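Local coordinates for trichomaglin (Trichosanthes lepiniana, PDB 1SGL), which acts as an S-like ribonuclease of the T2 family, probably cleaving RNA by phosphoryl transfer at its phosphodiester bonds, at residues S18-G23 / D171-V176; G23-C26 / C31-A34; T38-H43 / Q177-C182. All blocks are in the same frame, centred on the assembly; numbering follows the deposited sequence.

Contact 1. Residues S18-G23 / D171-V176. With SO4 (sulfate ion), chain E.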
loop_
_atom_site.group_PDB
_atom_site.type_symbol
_atom_site.label_atom_id
_atom_site.label_comp_id
_atom_site.label_asym_id
_atom_site.label_seq_id
_atom_site.Cartn_x
_atom_site.Cartn_y
_atom_site.Cartn_z
ATOM N N SER A 18 8.360 -0.423 -8.240
ATOM C CA SER A 18 7.413 -1.320 -8.894
ATOM C C SER A 18 7.468 -1.137 -10.413
ATOM O O SER A 18 7.035 -2.002 -11.171
ATOM C CB SER A 18 5.985 -1.033 -8.418
ATOM O OG SER A 18 5.809 -1.351 -7.051
ATOM N N CYS A 19 7.999 -0.002 -10.849
ATOM C CA CYS A 19 8.079 0.313 -12.267
ATOM C C CYS A 19 9.466 0.212 -12.881
ATOM O O CYS A 19 9.621 0.460 -14.070
ATOM C CB CYS A 19 7.565 1.731 -12.498
ATOM S SG CYS A 19 5.840 1.987 -11.994
ATOM N N ARG A 20 10.472 -0.147 -12.092
ATOM C CA ARG A 20 11.830 -0.203 -12.623
ATOM C C ARG A 20 12.103 -1.327 -13.615
ATOM O O ARG A 20 13.147 -1.342 -14.269
ATOM C CB ARG A 20 12.854 -0.267 -11.489
ATOM C CG ARG A 20 13.078 -1.639 -10.898
ATOM C CD ARG A 20 14.456 -1.673 -10.255
ATOM N NE ARG A 20 14.739 -2.933 -9.577
ATOM C CZ ARG A 20 15.920 -3.239 -9.050
ATOM N NH1 ARG A 20 16.926 -2.379 -9.129
ATOM N NH2 ARG A 20 16.096 -4.403 -8.439
ATOM N N SER A 21 11.180 -2.269 -13.729
ATOM C CA SER A 21 11.366 -3.361 -14.671
ATOM C C SER A 21 10.527 -3.064 -15.914
ATOM O O SER A 21 9.764 -3.910 -16.385
ATOM C CB SER A 21 10.949 -4.695 -14.040
ATOM O OG SER A 21 11.413 -5.789 -14.813
ATOM N N GLY A 22 10.671 -1.840 -16.422
ATOM C CA GLY A 22 9.947 -1.410 -17.606
ATOM C C GLY A 22 8.520 -1.915 -17.722
ATOM O O GLY A 22 7.694 -1.702 -16.828
ATOM N N GLY A 23 8.233 -2.580 -18.840
ATOM C CA GLY A 23 6.904 -3.115 -19.075
ATOM C C GLY A 23 6.122 -2.338 -20.120
ATOM O O GLY A 23 6.558 -1.288 -20.592
ATOM N N ASP A 171 14.376 -4.266 -1.554
ATOM C CA ASP A 171 14.775 -5.433 -2.322
ATOM C C ASP A 171 16.250 -5.645 -1.949
ATOM O O ASP A 171 16.772 -4.954 -1.070
ATOM C CB ASP A 171 14.590 -5.231 -3.839
ATOM C CG ASP A 171 15.320 -4.016 -4.380
ATOM O OD1 ASP A 171 16.294 -3.544 -3.759
ATOM O OD2 ASP A 171 14.916 -3.545 -5.460
ATOM N N GLU A 172 16.924 -6.584 -2.598
ATOM C CA GLU A 172 18.316 -6.865 -2.255
ATOM C C GLU A 172 19.368 -5.880 -2.769
ATOM O O GLU A 172 20.536 -5.952 -2.375
ATOM C CB GLU A 172 18.653 -8.301 -2.667
ATOM C CG GLU A 172 17.858 -9.324 -1.854
ATOM C CD GLU A 172 18.245 -10.761 -2.143
ATOM O OE1 GLU A 172 19.378 -10.996 -2.608
ATOM O OE2 GLU A 172 17.418 -11.658 -1.886
ATOM N N GLU A 173 18.959 -4.956 -3.631
ATOM C CA GLU A 173 19.873 -3.946 -4.146
ATOM C C GLU A 173 19.738 -2.653 -3.338
ATOM O O GLU A 173 20.335 -1.628 -3.676
ATOM C CB GLU A 173 19.587 -3.645 -5.615
ATOM C CG GLU A 173 19.937 -4.777 -6.557
ATOM C CD GLU A 173 18.749 -5.664 -6.878
ATOM O OE1 GLU A 173 18.048 -6.114 -5.943
ATOM O OE2 GLU A 173 18.526 -5.918 -8.078
ATOM N N GLY A 174 18.942 -2.708 -2.277
ATOM C CA GLY A 174 18.745 -1.542 -1.436
ATOM C C GLY A 174 17.655 -0.570 -1.877
ATOM O O GLY A 174 17.665 0.591 -1.465
ATOM N N LEU A 175 16.730 -1.015 -2.722
ATOM C CA LEU A 175 15.644 -0.144 -3.164
ATOM C C LEU A 175 14.441 -0.361 -2.269
ATOM O O LEU A 175 14.099 -1.497 -1.943
ATOM C CB LEU A 175 15.248 -0.432 -4.618
ATOM C CG LEU A 175 16.060 0.250 -5.732
ATOM C CD1 LEU A 175 17.532 -0.127 -5.629
ATOM C CD2 LEU A 175 15.507 -0.163 -7.091
ATOM N N VAL A 176 13.810 0.735 -1.863
ATOM C CA VAL A 176 12.624 0.667 -1.019
ATOM C C VAL A 176 11.475 0.123 -1.862
ATOM O O VAL A 176 11.180 0.647 -2.940
ATOM C CB VAL A 176 12.228 2.065 -0.489
ATOM C CG1 VAL A 176 10.866 1.993 0.197
ATOM C CG2 VAL A 176 13.288 2.578 0.485
HETATM S S SO4 E . 15.700 -8.133 -6.786
HETATM O O1 SO4 E . 14.947 -9.327 -7.227
HETATM O O2 SO4 E . 17.132 -8.312 -7.091
HETATM O O3 SO4 E . 15.531 -7.956 -5.329
HETATM O O4 SO4 E . 15.187 -6.950 -7.504
#
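Arg20 NH2 meets carboxylates of Asp171 and Glu173 and so ties two surface loops together through charge. Glu173 OE2, 2.9 Å from Arg20 NH2, makes a salt bridge near the guanidinium plane; its hydrogen bond is weak, bent to 145°. Asp171 OD2, 3.3 Å from Arg20 NH2, lies over a guanidinium face, well out of the plane, so no N-H points at it and the attraction is purely electrostatic. The methyl Leu175 CD2 packs over that same face, 3.3 Å from Arg20 NH1. Arg20 reaches this far because its chain runs extended from CG to NE (chi2 156°, chi3 176°).

The acidic loop is a type I turn from Asp171 to Gly174 between strands 167-170 and 176-184, and Asp171 OD1 makes it an Asx turn as well. That oxygen accepts from Glu173 N at 3.0 Å and from Leu175 N at 2.8 Å, the two donors arriving from opposite faces of the carboxylate plane. With an alanine in place of this aspartate, both amides would probably lose this acceptor and Arg20 one of its counter-charges.

A sulfate, probably from the crystallisation liquor, takes a hydrogen bond from Arg20 NH2 to its O4 (2.9 Å) and a weak one from Glu172 N.

Contact 2. Residues G23-C26 / C31-A34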
loop_
_atom_site.group_PDB
_atom_site.type_symbol
_atom_site.label_atom_id
_atom_site.label_comp_id
_atom_site.label_asym_id
_atom_site.label_seq_id
_atom_site.Cartn_x
_atom_site.Cartn_y
_atom_site.Cartn_z
ATOM N N GLY A 23 8.233 -2.580 -18.840
ATOM C CA GLY A 23 6.904 -3.115 -19.075
ATOM C C GLY A 23 6.122 -2.338 -20.120
ATOM O O GLY A 23 6.558 -1.288 -20.592
ATOM N N ALA A 24 4.955 -2.862 -20.482
ATOM C CA ALA A 24 4.102 -2.216 -21.469
ATOM C C ALA A 24 2.947 -1.526 -20.758
ATOM O O ALA A 24 2.411 -2.053 -19.786
ATOM C CB ALA A 24 3.571 -3.253 -22.454
ATOM N N CYS A 25 2.568 -0.344 -21.232
ATOM C CA CYS A 25 1.462 0.386 -20.623
ATOM C C CYS A 25 0.130 -0.288 -20.895
ATOM O O CYS A 25 -0.210 -0.593 -22.039
ATOM C CB CYS A 25 1.419 1.830 -21.129
ATOM S SG CYS A 25 2.765 2.829 -20.431
ATOM N N CYS A 26 -0.621 -0.528 -19.831
ATOM C CA CYS A 26 -1.918 -1.162 -19.949
ATOM C C CYS A 26 -2.866 -0.423 -19.028
ATOM O O CYS A 26 -2.438 0.402 -18.223
ATOM C CB CYS A 26 -1.824 -2.623 -19.527
ATOM S SG CYS A 26 -1.057 -2.826 -17.891
ATOM N N CYS A 31 2.459 2.969 -13.745
ATOM C CA CYS A 31 3.732 3.398 -14.323
ATOM C C CYS A 31 3.550 4.284 -15.559
ATOM O O CYS A 31 4.527 4.757 -16.135
ATOM C CB CYS A 31 4.575 2.187 -14.726
ATOM S SG CYS A 31 4.820 0.955 -13.416
ATOM N N CYS A 32 2.300 4.498 -15.960
ATOM C CA CYS A 32 1.979 5.298 -17.140
ATOM C C CYS A 32 0.963 6.366 -16.761
ATOM O O CYS A 32 -0.088 6.044 -16.207
ATOM C CB CYS A 32 1.385 4.389 -18.219
ATOM S SG CYS A 32 2.329 2.847 -18.449
ATOM N N LYS A 33 1.269 7.629 -17.055
ATOM C CA LYS A 33 0.355 8.727 -16.733
ATOM C C LYS A 33 1.003 10.094 -16.944
ATOM O O LYS A 33 1.154 10.869 -15.995
ATOM C CB LYS A 33 -0.109 8.625 -15.276
ATOM C CG LYS A 33 -1.380 9.406 -14.960
ATOM C CD LYS A 33 -2.614 8.686 -15.485
ATOM C CE LYS A 33 -3.890 9.349 -14.985
ATOM N NZ LYS A 33 -5.112 8.562 -15.331
ATOM N N ALA A 34 1.379 10.384 -18.188
ATOM C CA ALA A 34 2.004 11.661 -18.529
ATOM C C ALA A 34 3.147 11.995 -17.573
ATOM O O ALA A 34 4.138 11.263 -17.499
ATOM C CB ALA A 34 0.957 12.776 -18.508
#
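The backbones draw nearest at Cys25 and Cys32, whose CA atoms are 6.0 Å apart, and both residues are extended in stretches that run neither parallel nor antiparallel. What joins them is a disulfide that closes a small loop, with six residues between the two cysteines, in the irregular region linking helix 15-18 to strand 40-47. No hydrogen bond crosses between residues 23-26 and 31-34, and Cys25 with Cys32 is the sole residue pair in contact, which makes the cross-link covalent and apolar.

In both cysteines SG stands opposite the carbonyl carbon and beside the backbone N (chi1 -73° and -46°), which brings the two sulfurs together from either backbone. The CB atoms of Cys25 and Cys32 stay 3.9 Å apart.

The flanking cysteines serve other bridges. The CB of Cys26 points away from residues 31-34, and its sulfur is bonded to Cys84; Cys31 is bonded to Cys19, just after helix 15-18. Adjacent half-cystines thus diverge to different partners, pinning this surface loop at several points. Between Cys25 SG and Cys32 SG the bond is 2.0 Å long, with a CB-SG-SG-CB torsion of -95°, left-handed.

Contact 3. Residues T38-H43 / Q177-C182. With SO4 (sulfate ion), chain B; SO4 (sulfate ion), chain D.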
loop_
_atom_site.group_PDB
_atom_site.type_symbol
_atom_site.label_atom_id
_atom_site.label_comp_id
_atom_site.label_asym_id
_atom_site.label_seq_id
_atom_site.Cartn_x
_atom_site.Cartn_y
_atom_site.Cartn_z
ATOM N N THR A 38 6.882 10.653 -8.480
ATOM C CA THR A 38 6.882 9.282 -8.005
ATOM C C THR A 38 6.487 9.317 -6.537
ATOM O O THR A 38 6.990 10.138 -5.776
ATOM C CB THR A 38 8.284 8.665 -8.167
ATOM O OG1 THR A 38 8.616 8.635 -9.558
ATOM C CG2 THR A 38 8.328 7.258 -7.612
ATOM N N GLN A 39 5.583 8.430 -6.142
ATOM C CA GLN A 39 5.123 8.404 -4.762
ATOM C C GLN A 39 4.747 7.019 -4.270
ATOM O O GLN A 39 4.755 6.047 -5.032
ATOM C CB GLN A 39 3.891 9.287 -4.609
ATOM C CG GLN A 39 4.073 10.733 -5.003
ATOM C CD GLN A 39 2.875 11.565 -4.602
ATOM O OE1 GLN A 39 1.734 11.228 -4.934
ATOM N NE2 GLN A 39 3.122 12.653 -3.876
ATOM N N PHE A 40 4.421 6.948 -2.983
ATOM C CA PHE A 40 3.955 5.708 -2.382
ATOM C C PHE A 40 2.468 5.649 -2.720
ATOM O O PHE A 40 1.763 6.642 -2.562
ATOM C CB PHE A 40 4.084 5.727 -0.854
ATOM C CG PHE A 40 5.426 5.286 -0.344
ATOM C CD1 PHE A 40 6.325 6.210 0.180
ATOM C CD2 PHE A 40 5.796 3.950 -0.401
ATOM C CE1 PHE A 40 7.584 5.801 0.643
ATOM C CE2 PHE A 40 7.050 3.531 0.054
ATOM C CZ PHE A 40 7.941 4.454 0.577
ATOM N N THR A 41 2.004 4.502 -3.200
ATOM C CA THR A 41 0.587 4.317 -3.517
ATOM C C THR A 41 0.075 3.132 -2.693
ATOM O O THR A 41 0.856 2.350 -2.143
ATOM C CB THR A 41 0.351 4.032 -5.026
ATOM O OG1 THR A 41 1.061 2.846 -5.413
ATOM C CG2 THR A 41 0.828 5.222 -5.873
ATOM N N ILE A 42 -1.239 3.006 -2.616
ATOM C CA ILE A 42 -1.873 1.948 -1.840
ATOM C C ILE A 42 -1.846 0.576 -2.492
ATOM O O ILE A 42 -2.171 0.436 -3.669
ATOM C CB ILE A 42 -3.356 2.297 -1.576
ATOM C CG1 ILE A 42 -3.442 3.610 -0.799
ATOM C CG2 ILE A 42 -4.053 1.148 -0.844
ATOM C CD1 ILE A 42 -4.810 4.236 -0.844
ATOM N N HIS A 43 -1.445 -0.437 -1.733
ATOM C CA HIS A 43 -1.484 -1.791 -2.250
ATOM C C HIS A 43 -2.733 -2.429 -1.635
ATOM O O HIS A 43 -3.502 -3.088 -2.328
ATOM C CB HIS A 43 -0.260 -2.611 -1.855
ATOM C CG HIS A 43 -0.335 -4.028 -2.327
ATOM N ND1 HIS A 43 -0.152 -4.379 -3.648
ATOM C CD2 HIS A 43 -0.691 -5.165 -1.683
ATOM C CE1 HIS A 43 -0.398 -5.669 -3.800
ATOM N NE2 HIS A 43 -0.728 -6.170 -2.622
ATOM N N GLN A 177 10.834 -0.936 -1.384
ATOM C CA GLN A 177 9.723 -1.513 -2.125
ATOM C C GLN A 177 8.383 -1.196 -1.505
ATOM O O GLN A 177 7.451 -0.801 -2.196
ATOM C CB GLN A 177 9.831 -3.037 -2.210
ATOM C CG GLN A 177 10.946 -3.566 -3.066
ATOM C CD GLN A 177 10.947 -5.085 -3.107
ATOM O OE1 GLN A 177 10.901 -5.747 -2.067
ATOM N NE2 GLN A 177 11.002 -5.641 -4.307
ATOM N N LYS A 178 8.293 -1.387 -0.197
ATOM C CA LYS A 178 7.044 -1.186 0.506
ATOM C C LYS A 178 7.229 -0.516 1.858
ATOM O O LYS A 178 8.285 -0.606 2.482
ATOM C CB LYS A 178 6.371 -2.547 0.716
ATOM C CG LYS A 178 6.350 -3.414 -0.534
ATOM C CD LYS A 178 6.143 -4.902 -0.221
ATOM C CE LYS A 178 4.748 -5.201 0.316
ATOM N NZ LYS A 178 4.508 -4.601 1.651
ATOM N N LEU A 179 6.178 0.153 2.301
ATOM C CA LEU A 179 6.172 0.814 3.587
ATOM C C LEU A 179 4.792 0.521 4.138
ATOM O O LEU A 179 3.787 0.796 3.482
ATOM C CB LEU A 179 6.391 2.323 3.434
ATOM C CG LEU A 179 6.481 3.105 4.752
ATOM C CD1 LEU A 179 7.181 4.438 4.515
ATOM C CD2 LEU A 179 5.086 3.315 5.335
ATOM N N SER A 180 4.743 -0.058 5.335
ATOM C CA SER A 180 3.475 -0.397 5.952
ATOM C C SER A 180 3.234 0.347 7.254
ATOM O O SER A 180 4.165 0.588 8.022
ATOM C CB SER A 180 3.417 -1.900 6.224
ATOM O OG SER A 180 3.658 -2.643 5.039
ATOM N N LEU A 181 1.979 0.717 7.489
ATOM C CA LEU A 181 1.599 1.387 8.724
ATOM C C LEU A 181 0.653 0.443 9.459
ATOM O O LEU A 181 -0.139 -0.274 8.840
ATOM C CB LEU A 181 0.889 2.723 8.451
ATOM C CG LEU A 181 1.670 3.841 7.749
ATOM C CD1 LEU A 181 0.755 5.034 7.529
ATOM C CD2 LEU A 181 2.872 4.241 8.576
ATOM N N CYS A 182 0.741 0.434 10.779
ATOM C CA CYS A 182 -0.112 -0.432 11.576
ATOM C C CYS A 182 -1.139 0.407 12.342
ATOM O O CYS A 182 -0.858 1.544 12.727
ATOM C CB CYS A 182 0.773 -1.288 12.496
ATOM S SG CYS A 182 1.851 -2.365 11.477
HETATM S S SO4 B . -1.506 -9.652 -1.061
HETATM O O1 SO4 B . -0.789 -10.939 -1.106
HETATM O O2 SO4 B . -2.953 -9.913 -0.958
HETATM O O3 SO4 B . -1.226 -8.899 -2.294
HETATM O O4 SO4 B . -1.058 -8.860 0.103
HETATM S S SO4 D . 4.475 -6.703 5.424
HETATM O O1 SO4 D . 4.719 -7.712 4.375
HETATM O O2 SO4 D . 3.456 -5.737 4.960
HETATM O O3 SO4 D . 5.743 -5.996 5.703
HETATM O O4 SO4 D . 3.992 -7.370 6.650
#
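Phe40 sets its ring obliquely against Leu179, neither squarely over a face nor squarely at an edge, and the two side chains cross at about a right angle. The closest approach is 3.6 Å, from Phe40 CE2 to Leu179 CB; further round the ring, Phe40 CZ lies 4.0 Å from Leu179 CD1. One corner of the ring thus touches the root of the leucine while the next carbons follow its CD1 branch. Trp14 of strand 7-14 meets the Phe40 ring edge-to-face, and Val132 and Leu136 of helix 132-139 also touch Phe40. The second flat group, the imidazole of His43, has a sulfate (chain B) at its edge: His43 NE2 donates to sulfate O3 at 2.8 Å, nearly straight at 172°.

Leu179 carries CG opposite its backbone N (chi1 -177°), and its CB bond points toward residues 38-43, that of Phe40 toward residues 177-182. The backbones themselves stay apart, with 8.0 Å between the CA atoms of Phe40 and Leu179, and no hydrogen bond crosses. Strand 7-14 explains the gap, since it pairs antiparallel with both 40-47 and 176-184 and so lies between them in the sheet.

On strand 176-184, Gln177 and Lys178 form a classic beta bulge against strand 167-170. Ser180 OG is 3.1 Å from O2 of the second sulfate (chain D), and Lys178 NZ is 3.7 Å from that same oxygen. Between them the two sulfates are also hydrogen-bonded by Arg46, Gln101, His105 and Lys167.

Phe40 to His43 open the FTIHG sequence typical of the T2 ribonucleases. Its histidine, as in relatives, probably belongs to the active site, and the sulfate-binding edge is consistent with a phosphate-binding cleft beside the hydrophobic core of the sheet.

Contact 3 is the buried one, about 4 Å from the chain centre (centre to centre), whereas contacts 1 and 2 lie at the surface, about 16 and 19 Å out. Chemistry follows place: apolar packing between strands inside, salt bridges between loops in contact 1, and a covalent bridge in contact 2. Contacts 1 and 2 share Gly23 and are joined by the disulfide Cys19–Cys31. Contacts 1 and 3 both use the chain running into strand 176-184, and they touch where Val176 CG1 packs 3.8 Å from Phe40 CZ. Contacts 2 and 3 merely follow one another in sequence. Sulfates accompany contacts 1 and 3, at an exposed turn and at the probable active site respectively.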